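Local atomic coordinates of alanine racemase 1 (Caldanaerobacter subterraneus subsp. tengcongensis MB4, PDB entry 4Y2W), a protein that belongs to the alanine racemase family, whose chains combine an eight-stranded TIM-type barrel with a C-terminal domain built mainly of beta strands, here assembled as a dimer. Residues A[8-13]-A[371-376]; A[247-252]-A[332-337]; A[107-112]-A[151-156]. The protein carries 1 engineered substitution. One frame throughout, in Å; residues are numbered along the deposited sequence.

Interaction 1. Residues A[8-13]-A[371-376]; sequences PTRVEV and PRVYFY
A parallel beta ladder joins Val-11, Glu-12 and Val-13, near the start of the chain, to Arg-372, Val-373 and Tyr-374, near its end. Four backbone bonds zigzag between the strands: Val-11 N to Pro-371 O, Val-373 N to Val-11 O, Val-13 N to Val-373 O (2.7 Å) and Phe-375 N to Val-13 O. Beta-branched valines suit this extended backbone, and Pro-371, which has no N-H, enters the ladder through its carbonyl alone.

On one face, Val-13 and Tyr-374 run alongside each other, with Val-13 CB 3.6 Å from Tyr-374 CD1. The tyrosine ring also stacks on Tyr-50, while its OH is bonded to His-46 O, tying the strand to the barrel domain. One residue pair earlier on this face, CG of Arg-372 meets CG1 of Val-11 at 3.9 Å, the two chains crossing at a slant, and a bend at chi2 (68°) carries the guanidinium off to backbone carbonyls such as Val-370 O.

Glu-12 and Val-373 form the other face. The Glu-12 methylenes pass by the ring of Phe-375, CG lying 3.8 Å from CE1. The carboxylate is turned 56° from the ring plane; its OE1 is hydrogen-bonded to Tyr-14 OH and also forms a salt bridge with Arg-249.

The first strand of the chain is thus built into the mixed sheet of the C-terminal domain of an alanine racemase, between strands 248-260 and 372-376.

Interaction 2. Residues A[247-252]-A[332-337]; sequences TLRFTT and GDEVVI
Arg-249 NH2 is gripped by two carboxylates, Glu-334 OE1 at 2.8 Å across this antiparallel strand pair and Glu-12 OE1 on neighbouring strand 10-14. NH1 of the same guanidinium is bonded to Thr-340 O. An arginine suits the place because its several N-H groups can serve both acids and a carbonyl at once, and the partners should together limit its rotation. The Glu-334 chain is extended, with CG anti to the backbone N (chi1 -179°), which takes the carboxylate back across the strand pair; its plane stands 80° from that of the guanidinium.

The pairing belongs to the mixed sheet of the C-terminal domain. Thr-252 and Val-335 form a hydrogen-bonded pair, with Thr-252 N to Val-335 O at 2.7 Å and Val-335 N to Thr-252 O at 2.6 Å. Thr-251 and Val-336 follow as a non-hydrogen-bonded pair, and Ile-337 N then closes on Phe-250 O at 2.7 Å, just where the chain turns a corner. The beta-branched residues fit extended strands, and Thr-252 puts its methyl CG2 3.8 Å from Val-335 CB while its OG1 pairs with that of Thr-9.

At the corner Ile-337 is turned toward the opposite strand and lies over one face of the Phe-250 ring in a CH-pi contact: its CD1 sits over the centre, 3.9 Å from the ring centroid and 6° off the normal.

Interaction 3. Residues A[107-112]-A[151-156]; sequences YDIKYA and ILEMAN
Met-154 has CG beside its backbone N (chi1 -71°) and runs extended beyond it, while Ile-109 holds CG1 anti to its own backbone N (chi1 -165°); these two settings let the two side chains run alongside one another head to tail between neighbouring helices on the outside of the TIM-type barrel. The helices, 109-121 and 144-155, each follow a barrel strand, 103-106 and 126-131, in the repeated beta-alpha order of the fold.

The contact is small and apolar. Ile-109 CD1 lies 3.9 Å from Met-154 CG, and Ala-112, one turn farther on, receives the thioether end, its CB 3.8 Å from Met-154 CE. Alanine suits this point because its single methyl lets the long methionine lie close to the helix backbone. Methionine in turn is slender and unbranched enough to slide between the helix and the barrel wall, where it also touches Val-106 and Ile-130; the same side chain therefore packs against the neighbouring helix and two barrel strands.

At the start of helix 109-121, Asp-108 is the N-cap, and its OD2 accepts a weak bond from Tyr-111 N at 3.5 Å. A short acidic side chain is well suited to this role, since the first turn of a helix leaves N-H groups without backbone acceptors.

On the more open side of the contact, Glu-153 crosses Ile-109 at about a right angle. Its OE1 forms a salt bridge with NZ of Lys-113, a residue of the same helix as Ile-109, so a charged link flanks the apolar one. The other oxygen, OE2, rests against the isoleucine, 4.0 Å from Ile-109 CG1.

Overall arrangement
Interactions 1 and 2 are neighbours in one mixed sheet, their centres 9 Å apart. Strand 10-14 serves interaction 1 and strand 248-260 serves interaction 2, and these two strands pair antiparallel, with Arg-10 N probably bonded to Thr-251 O at 2.7 Å. Interaction 3 lies on the opposite side of the chain's centre, among the helices on the outer surface of the barrel, with its centre 44 Å from interaction 1 and 49 Å from interaction 2. Along the chain, interaction 1 closes a loop that encloses the other two, and interaction 3 closes before interaction 2 opens. The chain thus begins in the sheet, builds the barrel, and returns to complete the sheet domain beside its own first strand.

Interaction 1. Residues A[8-13]-A[371-376]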
loop_
_atom_site.group_PDB
_atom_site.type_symbol
_atom_site.label_atom_id
_atom_site.label_comp_id
_atom_site.label_asym_id
_atom_site.label_seq_id
_atom_site.Cartn_x
_atom_site.Cartn_y
_atom_site.Cartn_z
ATOM N N PRO A 8 14.004 -5.591 -9.230
ATOM C CA PRO A 8 14.782 -6.256 -8.185
ATOM C C PRO A 8 13.974 -6.493 -6.906
ATOM O O PRO A 8 13.896 -7.629 -6.434
ATOM C CB PRO A 8 15.943 -5.286 -7.941
ATOM C CG PRO A 8 16.094 -4.550 -9.224
ATOM C CD PRO A 8 14.703 -4.406 -9.760
ATOM N N THR A 9 13.377 -5.432 -6.365
ATOM C CA THR A 9 12.496 -5.546 -5.204
ATOM C C THR A 9 11.215 -6.256 -5.631
ATOM O O THR A 9 10.528 -5.796 -6.542
ATOM C CB THR A 9 12.171 -4.162 -4.610
ATOM O OG1 THR A 9 13.350 -3.615 -4.013
ATOM C CG2 THR A 9 11.084 -4.248 -3.553
ATOM N N ARG A 10 10.901 -7.376 -4.980
ATOM C CA ARG A 10 9.795 -8.232 -5.419
ATOM C C ARG A 10 9.207 -9.090 -4.308
ATOM O O ARG A 10 9.824 -9.294 -3.261
ATOM C CB ARG A 10 10.274 -9.163 -6.535
ATOM C CG ARG A 10 11.299 -10.199 -6.088
ATOM C CD ARG A 10 11.882 -10.954 -7.270
ATOM N NE ARG A 10 12.668 -10.087 -8.148
ATOM C CZ ARG A 10 13.196 -10.465 -9.309
ATOM N NH1 ARG A 10 13.039 -11.704 -9.760
ATOM N NH2 ARG A 10 13.890 -9.594 -10.028
ATOM N N VAL A 11 8.006 -9.602 -4.570
ATOM C CA VAL A 11 7.378 -10.617 -3.736
ATOM C C VAL A 11 7.354 -11.919 -4.518
ATOM O O VAL A 11 6.883 -11.953 -5.651
ATOM C CB VAL A 11 5.944 -10.205 -3.333
ATOM C CG1 VAL A 11 5.068 -11.417 -3.053
ATOM C CG2 VAL A 11 5.985 -9.299 -2.115
ATOM N N GLU A 12 7.882 -12.980 -3.915
ATOM C CA GLU A 12 7.800 -14.318 -4.490
ATOM C C GLU A 12 6.667 -15.077 -3.803
ATOM O O GLU A 12 6.753 -15.378 -2.605
ATOM C CB GLU A 12 9.127 -15.064 -4.312
ATOM C CG GLU A 12 10.293 -14.458 -5.081
ATOM C CD GLU A 12 11.599 -15.222 -4.909
ATOM O OE1 GLU A 12 11.695 -16.075 -4.002
ATOM O OE2 GLU A 12 12.542 -14.959 -5.685
ATOM N N VAL A 13 5.605 -15.366 -4.555
ATOM C CA VAL A 13 4.453 -16.105 -4.032
ATOM C C VAL A 13 4.571 -17.592 -4.356
ATOM O O VAL A 13 4.688 -17.974 -5.523
ATOM C CB VAL A 13 3.130 -15.557 -4.605
ATOM C CG1 VAL A 13 1.952 -16.444 -4.224
ATOM C CG2 VAL A 13 2.911 -14.135 -4.122
ATOM N N PRO A 371 6.176 -5.963 -7.717
ATOM C CA PRO A 371 5.595 -7.016 -8.546
ATOM C C PRO A 371 5.516 -8.342 -7.801
ATOM O O PRO A 371 6.324 -8.595 -6.906
ATOM C CB PRO A 371 6.572 -7.117 -9.715
ATOM C CG PRO A 371 7.868 -6.685 -9.139
ATOM C CD PRO A 371 7.520 -5.584 -8.183
ATOM N N ARG A 372 4.537 -9.166 -8.168
ATOM C CA ARG A 372 4.379 -10.499 -7.600
ATOM C C ARG A 372 4.842 -11.538 -8.606
ATOM O O ARG A 372 4.348 -11.580 -9.731
ATOM C CB ARG A 372 2.920 -10.762 -7.223
ATOM C CG ARG A 372 2.525 -10.273 -5.840
ATOM C CD ARG A 372 2.524 -8.758 -5.736
ATOM N NE ARG A 372 1.847 -8.318 -4.519
ATOM C CZ ARG A 372 1.708 -7.050 -4.142
ATOM N NH1 ARG A 372 2.204 -6.065 -4.875
ATOM N NH2 ARG A 372 1.069 -6.763 -3.017
ATOM N N VAL A 373 5.804 -12.360 -8.192
ATOM C CA VAL A 373 6.307 -13.468 -8.996
ATOM C C VAL A 373 5.754 -14.758 -8.397
ATOM O O VAL A 373 5.713 -14.904 -7.174
ATOM C CB VAL A 373 7.850 -13.495 -9.001
ATOM C CG1 VAL A 373 8.374 -14.613 -9.890
ATOM C CG2 VAL A 373 8.399 -12.151 -9.459
ATOM N N TYR A 374 5.336 -15.689 -9.257
ATOM C CA TYR A 374 4.604 -16.885 -8.823
ATOM C C TYR A 374 5.360 -18.187 -9.074
ATOM O O TYR A 374 5.910 -18.398 -10.156
ATOM C CB TYR A 374 3.233 -16.923 -9.500
ATOM C CG TYR A 374 2.335 -15.810 -9.017
ATOM C CD1 TYR A 374 1.620 -15.934 -7.830
ATOM C CD2 TYR A 374 2.229 -14.620 -9.724
ATOM C CE1 TYR A 374 0.810 -14.909 -7.369
ATOM C CE2 TYR A 374 1.417 -13.591 -9.274
ATOM C CZ TYR A 374 0.713 -13.740 -8.095
ATOM O OH TYR A 374 -0.089 -12.722 -7.648
ATOM N N PHE A 375 5.360 -19.055 -8.060
ATOM C CA PHE A 375 6.086 -20.325 -8.090
ATOM C C PHE A 375 5.178 -21.516 -7.788
ATOM O O PHE A 375 4.232 -21.411 -7.009
ATOM C CB PHE A 375 7.229 -20.298 -7.073
ATOM C CG PHE A 375 8.375 -19.419 -7.477
ATOM C CD1 PHE A 375 8.369 -18.067 -7.173
ATOM C CD2 PHE A 375 9.463 -19.946 -8.163
ATOM C CE1 PHE A 375 9.429 -17.255 -7.543
ATOM C CE2 PHE A 375 10.524 -19.139 -8.540
ATOM C CZ PHE A 375 10.508 -17.792 -8.226
ATOM N N TYR A 376 5.488 -22.650 -8.413
ATOM C CA TYR A 376 4.776 -23.904 -8.179
ATOM C C TYR A 376 5.730 -25.081 -8.411
ATOM O O TYR A 376 6.315 -25.211 -9.490
ATOM C CB TYR A 376 3.553 -24.008 -9.095
ATOM C CG TYR A 376 2.562 -25.073 -8.672
ATOM C CD1 TYR A 376 1.708 -24.868 -7.586
ATOM C CD2 TYR A 376 2.476 -26.286 -9.357
ATOM C CE1 TYR A 376 0.800 -25.839 -7.195
ATOM C CE2 TYR A 376 1.569 -27.263 -8.972
ATOM C CZ TYR A 376 0.735 -27.035 -7.893
ATOM O OH TYR A 376 -0.163 -28.003 -7.512
#

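Interaction 2. Residues A[247-252]-A[332-337]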
loop_
_atom_site.group_PDB
_atom_site.type_symbol
_atom_site.label_atom_id
_atom_site.label_comp_id
_atom_site.label_asym_id
_atom_site.label_seq_id
_atom_site.Cartn_x
_atom_site.Cartn_y
_atom_site.Cartn_z
ATOM N N THR A 247 4.623 -19.033 2.421
ATOM C CA THR A 247 3.897 -18.730 1.186
ATOM C C THR A 247 4.422 -17.502 0.446
ATOM O O THR A 247 4.268 -17.406 -0.774
ATOM C CB THR A 247 2.397 -18.514 1.461
ATOM O OG1 THR A 247 2.233 -17.533 2.488
ATOM C CG2 THR A 247 1.743 -19.809 1.898
ATOM N N LEU A 248 5.027 -16.566 1.176
ATOM C CA LEU A 248 5.536 -15.330 0.584
ATOM C C LEU A 248 6.965 -15.034 1.009
ATOM O O LEU A 248 7.296 -15.128 2.191
ATOM C CB LEU A 248 4.649 -14.157 0.990
ATOM C CG LEU A 248 5.064 -12.776 0.472
ATOM C CD1 LEU A 248 3.828 -11.937 0.184
ATOM C CD2 LEU A 248 6.006 -12.052 1.428
ATOM N N ARG A 249 7.800 -14.656 0.042
ATOM C CA ARG A 249 9.128 -14.115 0.335
ATOM C C ARG A 249 9.267 -12.708 -0.253
ATOM O O ARG A 249 9.264 -12.532 -1.472
ATOM C CB ARG A 249 10.228 -15.024 -0.208
ATOM C CG ARG A 249 10.292 -16.394 0.447
ATOM C CD ARG A 249 11.722 -16.912 0.480
ATOM N NE ARG A 249 12.361 -16.819 -0.833
ATOM C CZ ARG A 249 13.670 -16.679 -1.048
ATOM N NH1 ARG A 249 14.539 -16.607 -0.042
ATOM N NH2 ARG A 249 14.117 -16.602 -2.296
ATOM N N PHE A 250 9.380 -11.713 0.624
ATOM C CA PHE A 250 9.547 -10.321 0.222
ATOM C C PHE A 250 11.042 -10.062 0.106
ATOM O O PHE A 250 11.743 -10.042 1.112
ATOM C CB PHE A 250 8.896 -9.404 1.266
ATOM C CG PHE A 250 8.780 -7.957 0.861
ATOM C CD1 PHE A 250 9.023 -7.527 -0.443
ATOM C CD2 PHE A 250 8.376 -7.016 1.802
ATOM C CE1 PHE A 250 8.896 -6.192 -0.785
ATOM C CE2 PHE A 250 8.246 -5.683 1.464
ATOM C CZ PHE A 250 8.506 -5.269 0.168
ATOM N N THR A 251 11.526 -9.885 -1.123
ATOM C CA THR A 251 12.963 -9.828 -1.389
ATOM C C THR A 251 13.378 -8.615 -2.225
ATOM O O THR A 251 12.552 -7.994 -2.899
ATOM C CB THR A 251 13.433 -11.104 -2.113
ATOM O OG1 THR A 251 13.039 -11.059 -3.490
ATOM C CG2 THR A 251 12.839 -12.350 -1.452
ATOM N N THR A 252 14.669 -8.291 -2.162
ATOM C CA THR A 252 15.271 -7.251 -3.000
ATOM C C THR A 252 16.735 -7.587 -3.294
ATOM O O THR A 252 17.207 -8.668 -2.940
ATOM C CB THR A 252 15.166 -5.861 -2.350
ATOM O OG1 THR A 252 15.609 -4.868 -3.281
ATOM C CG2 THR A 252 16.003 -5.772 -1.083
ATOM N N GLY A 332 23.768 -7.514 -6.776
ATOM C CA GLY A 332 22.756 -8.470 -7.212
ATOM C C GLY A 332 22.578 -9.667 -6.294
ATOM O O GLY A 332 21.876 -10.619 -6.645
ATOM N N ASP A 333 23.213 -9.638 -5.124
ATOM C CA ASP A 333 22.929 -10.638 -4.099
ATOM C C ASP A 333 21.532 -10.390 -3.546
ATOM O O ASP A 333 21.125 -9.243 -3.356
ATOM C CB ASP A 333 23.957 -10.594 -2.965
ATOM C CG ASP A 333 25.304 -11.171 -3.369
ATOM O OD1 ASP A 333 25.374 -11.904 -4.386
ATOM O OD2 ASP A 333 26.298 -10.890 -2.662
ATOM N N GLU A 334 20.800 -11.472 -3.304
ATOM C CA GLU A 334 19.439 -11.387 -2.789
ATOM C C GLU A 334 19.432 -10.874 -1.351
ATOM O O GLU A 334 20.278 -11.267 -0.541
ATOM C CB GLU A 334 18.781 -12.766 -2.852
ATOM C CG GLU A 334 17.345 -12.818 -2.356
ATOM C CD GLU A 334 16.761 -14.212 -2.439
ATOM O OE1 GLU A 334 15.620 -14.353 -2.929
ATOM O OE2 GLU A 334 17.449 -15.166 -2.022
ATOM N N VAL A 335 18.481 -9.996 -1.043
ATOM C CA VAL A 335 18.270 -9.522 0.322
ATOM C C VAL A 335 16.819 -9.782 0.711
ATOM O O VAL A 335 15.904 -9.221 0.111
ATOM C CB VAL A 335 18.587 -8.023 0.461
ATOM C CG1 VAL A 335 18.252 -7.528 1.863
ATOM C CG2 VAL A 335 20.052 -7.766 0.137
ATOM N N VAL A 336 16.615 -10.636 1.710
ATOM C CA VAL A 336 15.271 -11.030 2.128
ATOM C C VAL A 336 14.777 -10.128 3.258
ATOM O O VAL A 336 15.461 -9.929 4.258
ATOM C CB VAL A 336 15.227 -12.515 2.559
ATOM C CG1 VAL A 336 13.846 -12.900 3.075
ATOM C CG2 VAL A 336 15.620 -13.405 1.390
ATOM N N ILE A 337 13.578 -9.587 3.068
ATOM C CA ILE A 337 12.941 -8.682 4.018
ATOM C C ILE A 337 11.940 -9.438 4.885
ATOM O O ILE A 337 11.872 -9.231 6.101
ATOM C CB ILE A 337 12.198 -7.562 3.266
ATOM C CG1 ILE A 337 13.149 -6.850 2.297
ATOM C CG2 ILE A 337 11.581 -6.574 4.248
ATOM C CD1 ILE A 337 12.450 -6.188 1.128
#

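Interaction 3. Residues A[107-112]-A[151-156]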
loop_
_atom_site.group_PDB
_atom_site.type_symbol
_atom_site.label_atom_id
_atom_site.label_comp_id
_atom_site.label_asym_id
_atom_site.label_seq_id
_atom_site.Cartn_x
_atom_site.Cartn_y
_atom_site.Cartn_z
ATOM N N TYR A 107 -28.262 -7.449 5.889
ATOM C CA TYR A 107 -28.768 -7.377 7.261
ATOM C C TYR A 107 -29.793 -6.249 7.462
ATOM O O TYR A 107 -29.879 -5.663 8.541
ATOM C CB TYR A 107 -27.605 -7.253 8.259
ATOM C CG TYR A 107 -26.617 -6.151 7.933
ATOM C CD1 TYR A 107 -26.803 -4.856 8.407
ATOM C CD2 TYR A 107 -25.493 -6.407 7.150
ATOM C CE1 TYR A 107 -25.901 -3.850 8.107
ATOM C CE2 TYR A 107 -24.587 -5.406 6.846
ATOM C CZ TYR A 107 -24.795 -4.130 7.328
ATOM O OH TYR A 107 -23.900 -3.131 7.031
ATOM N N ASP A 108 -30.569 -5.956 6.421
ATOM C CA ASP A 108 -31.757 -5.112 6.546
ATOM C C ASP A 108 -32.683 -5.342 5.350
ATOM O O ASP A 108 -32.220 -5.639 4.243
ATOM C CB ASP A 108 -31.400 -3.627 6.709
ATOM C CG ASP A 108 -30.858 -3.006 5.440
ATOM O OD1 ASP A 108 -29.844 -3.511 4.915
ATOM O OD2 ASP A 108 -31.455 -2.013 4.970
ATOM N N ILE A 109 -33.987 -5.213 5.590
ATOM C CA ILE A 109 -35.012 -5.582 4.607
ATOM C C ILE A 109 -35.057 -4.646 3.397
ATOM O O ILE A 109 -35.310 -5.093 2.278
ATOM C CB ILE A 109 -36.420 -5.669 5.264
ATOM C CG1 ILE A 109 -37.417 -6.395 4.348
ATOM C CG2 ILE A 109 -36.956 -4.289 5.639
ATOM C CD1 ILE A 109 -37.038 -7.827 4.033
ATOM N N LYS A 110 -34.815 -3.357 3.617
ATOM C CA LYS A 110 -34.882 -2.380 2.534
ATOM C C LYS A 110 -33.854 -2.700 1.457
ATOM O O LYS A 110 -34.138 -2.579 0.266
ATOM C CB LYS A 110 -34.658 -0.965 3.065
ATOM C CG LYS A 110 -34.962 0.124 2.049
ATOM C CD LYS A 110 -34.470 1.482 2.520
ATOM C CE LYS A 110 -34.745 2.556 1.479
ATOM N NZ LYS A 110 -33.993 3.809 1.765
ATOM N N TYR A 111 -32.665 -3.114 1.889
ATOM C CA TYR A 111 -31.584 -3.492 0.980
ATOM C C TYR A 111 -31.923 -4.780 0.225
ATOM O O TYR A 111 -31.694 -4.878 -0.979
ATOM C CB TYR A 111 -30.272 -3.640 1.765
ATOM C CG TYR A 111 -29.040 -3.919 0.921
ATOM C CD1 TYR A 111 -28.638 -3.036 -0.079
ATOM C CD2 TYR A 111 -28.274 -5.063 1.129
ATOM C CE1 TYR A 111 -27.513 -3.289 -0.848
ATOM C CE2 TYR A 111 -27.149 -5.322 0.368
ATOM C CZ TYR A 111 -26.772 -4.434 -0.619
ATOM O OH TYR A 111 -25.653 -4.697 -1.376
ATOM N N ALA A 112 -32.481 -5.756 0.936
ATOM C CA ALA A 112 -32.912 -7.015 0.327
ATOM C C ALA A 112 -33.933 -6.793 -0.788
ATOM O O ALA A 112 -33.860 -7.438 -1.831
ATOM C CB ALA A 112 -33.491 -7.940 1.385
ATOM N N ILE A 151 -35.772 -11.649 8.159
ATOM C CA ILE A 151 -35.196 -12.849 7.557
ATOM C C ILE A 151 -36.289 -13.773 7.018
ATOM O O ILE A 151 -36.110 -14.399 5.973
ATOM C CB ILE A 151 -34.290 -13.602 8.559
ATOM C CG1 ILE A 151 -33.011 -12.796 8.805
ATOM C CG2 ILE A 151 -33.921 -14.987 8.041
ATOM C CD1 ILE A 151 -32.231 -13.224 10.028
ATOM N N LEU A 152 -37.418 -13.851 7.722
ATOM C CA LEU A 152 -38.539 -14.693 7.286
ATOM C C LEU A 152 -39.220 -14.142 6.032
ATOM O O LEU A 152 -39.718 -14.910 5.210
ATOM C CB LEU A 152 -39.562 -14.884 8.417
ATOM C CG LEU A 152 -39.169 -15.913 9.491
ATOM C CD1 LEU A 152 -39.978 -15.718 10.767
ATOM C CD2 LEU A 152 -39.324 -17.335 8.970
ATOM N N GLU A 153 -39.240 -12.821 5.887
ATOM C CA GLU A 153 -39.770 -12.201 4.676
ATOM C C GLU A 153 -38.866 -12.517 3.487
ATOM O O GLU A 153 -39.346 -12.909 2.419
ATOM C CB GLU A 153 -39.911 -10.688 4.857
ATOM C CG GLU A 153 -40.827 -10.035 3.831
ATOM C CD GLU A 153 -41.105 -8.565 4.116
ATOM O OE1 GLU A 153 -41.517 -7.855 3.173
ATOM O OE2 GLU A 153 -40.917 -8.118 5.271
ATOM N N MET A 154 -37.557 -12.369 3.689
ATOM C CA MET A 154 -36.561 -12.672 2.656
ATOM C C MET A 154 -36.671 -14.101 2.131
ATOM O O MET A 154 -36.429 -14.351 0.950
ATOM C CB MET A 154 -35.146 -12.447 3.192
ATOM C CG MET A 154 -34.783 -10.987 3.399
ATOM S SD MET A 154 -33.134 -10.801 4.098
ATOM C CE MET A 154 -33.311 -9.258 4.990
ATOM N N ALA A 155 -37.033 -15.033 3.010
ATOM C CA ALA A 155 -37.218 -16.435 2.627
ATOM C C ALA A 155 -38.360 -16.613 1.626
ATOM O O ALA A 155 -38.372 -17.576 0.856
ATOM C CB ALA A 155 -37.469 -17.285 3.862
ATOM N N ASN A 156 -39.313 -15.683 1.645
ATOM C CA ASN A 156 -40.470 -15.719 0.755
ATOM C C ASN A 156 -40.333 -14.819 -0.474
ATOM O O ASN A 156 -41.271 -14.702 -1.264
ATOM C CB ASN A 156 -41.728 -15.341 1.543
ATOM C CG ASN A 156 -41.858 -16.123 2.840
ATOM O OD1 ASN A 156 -41.588 -17.325 2.884
ATOM N ND2 ASN A 156 -42.272 -15.443 3.906
#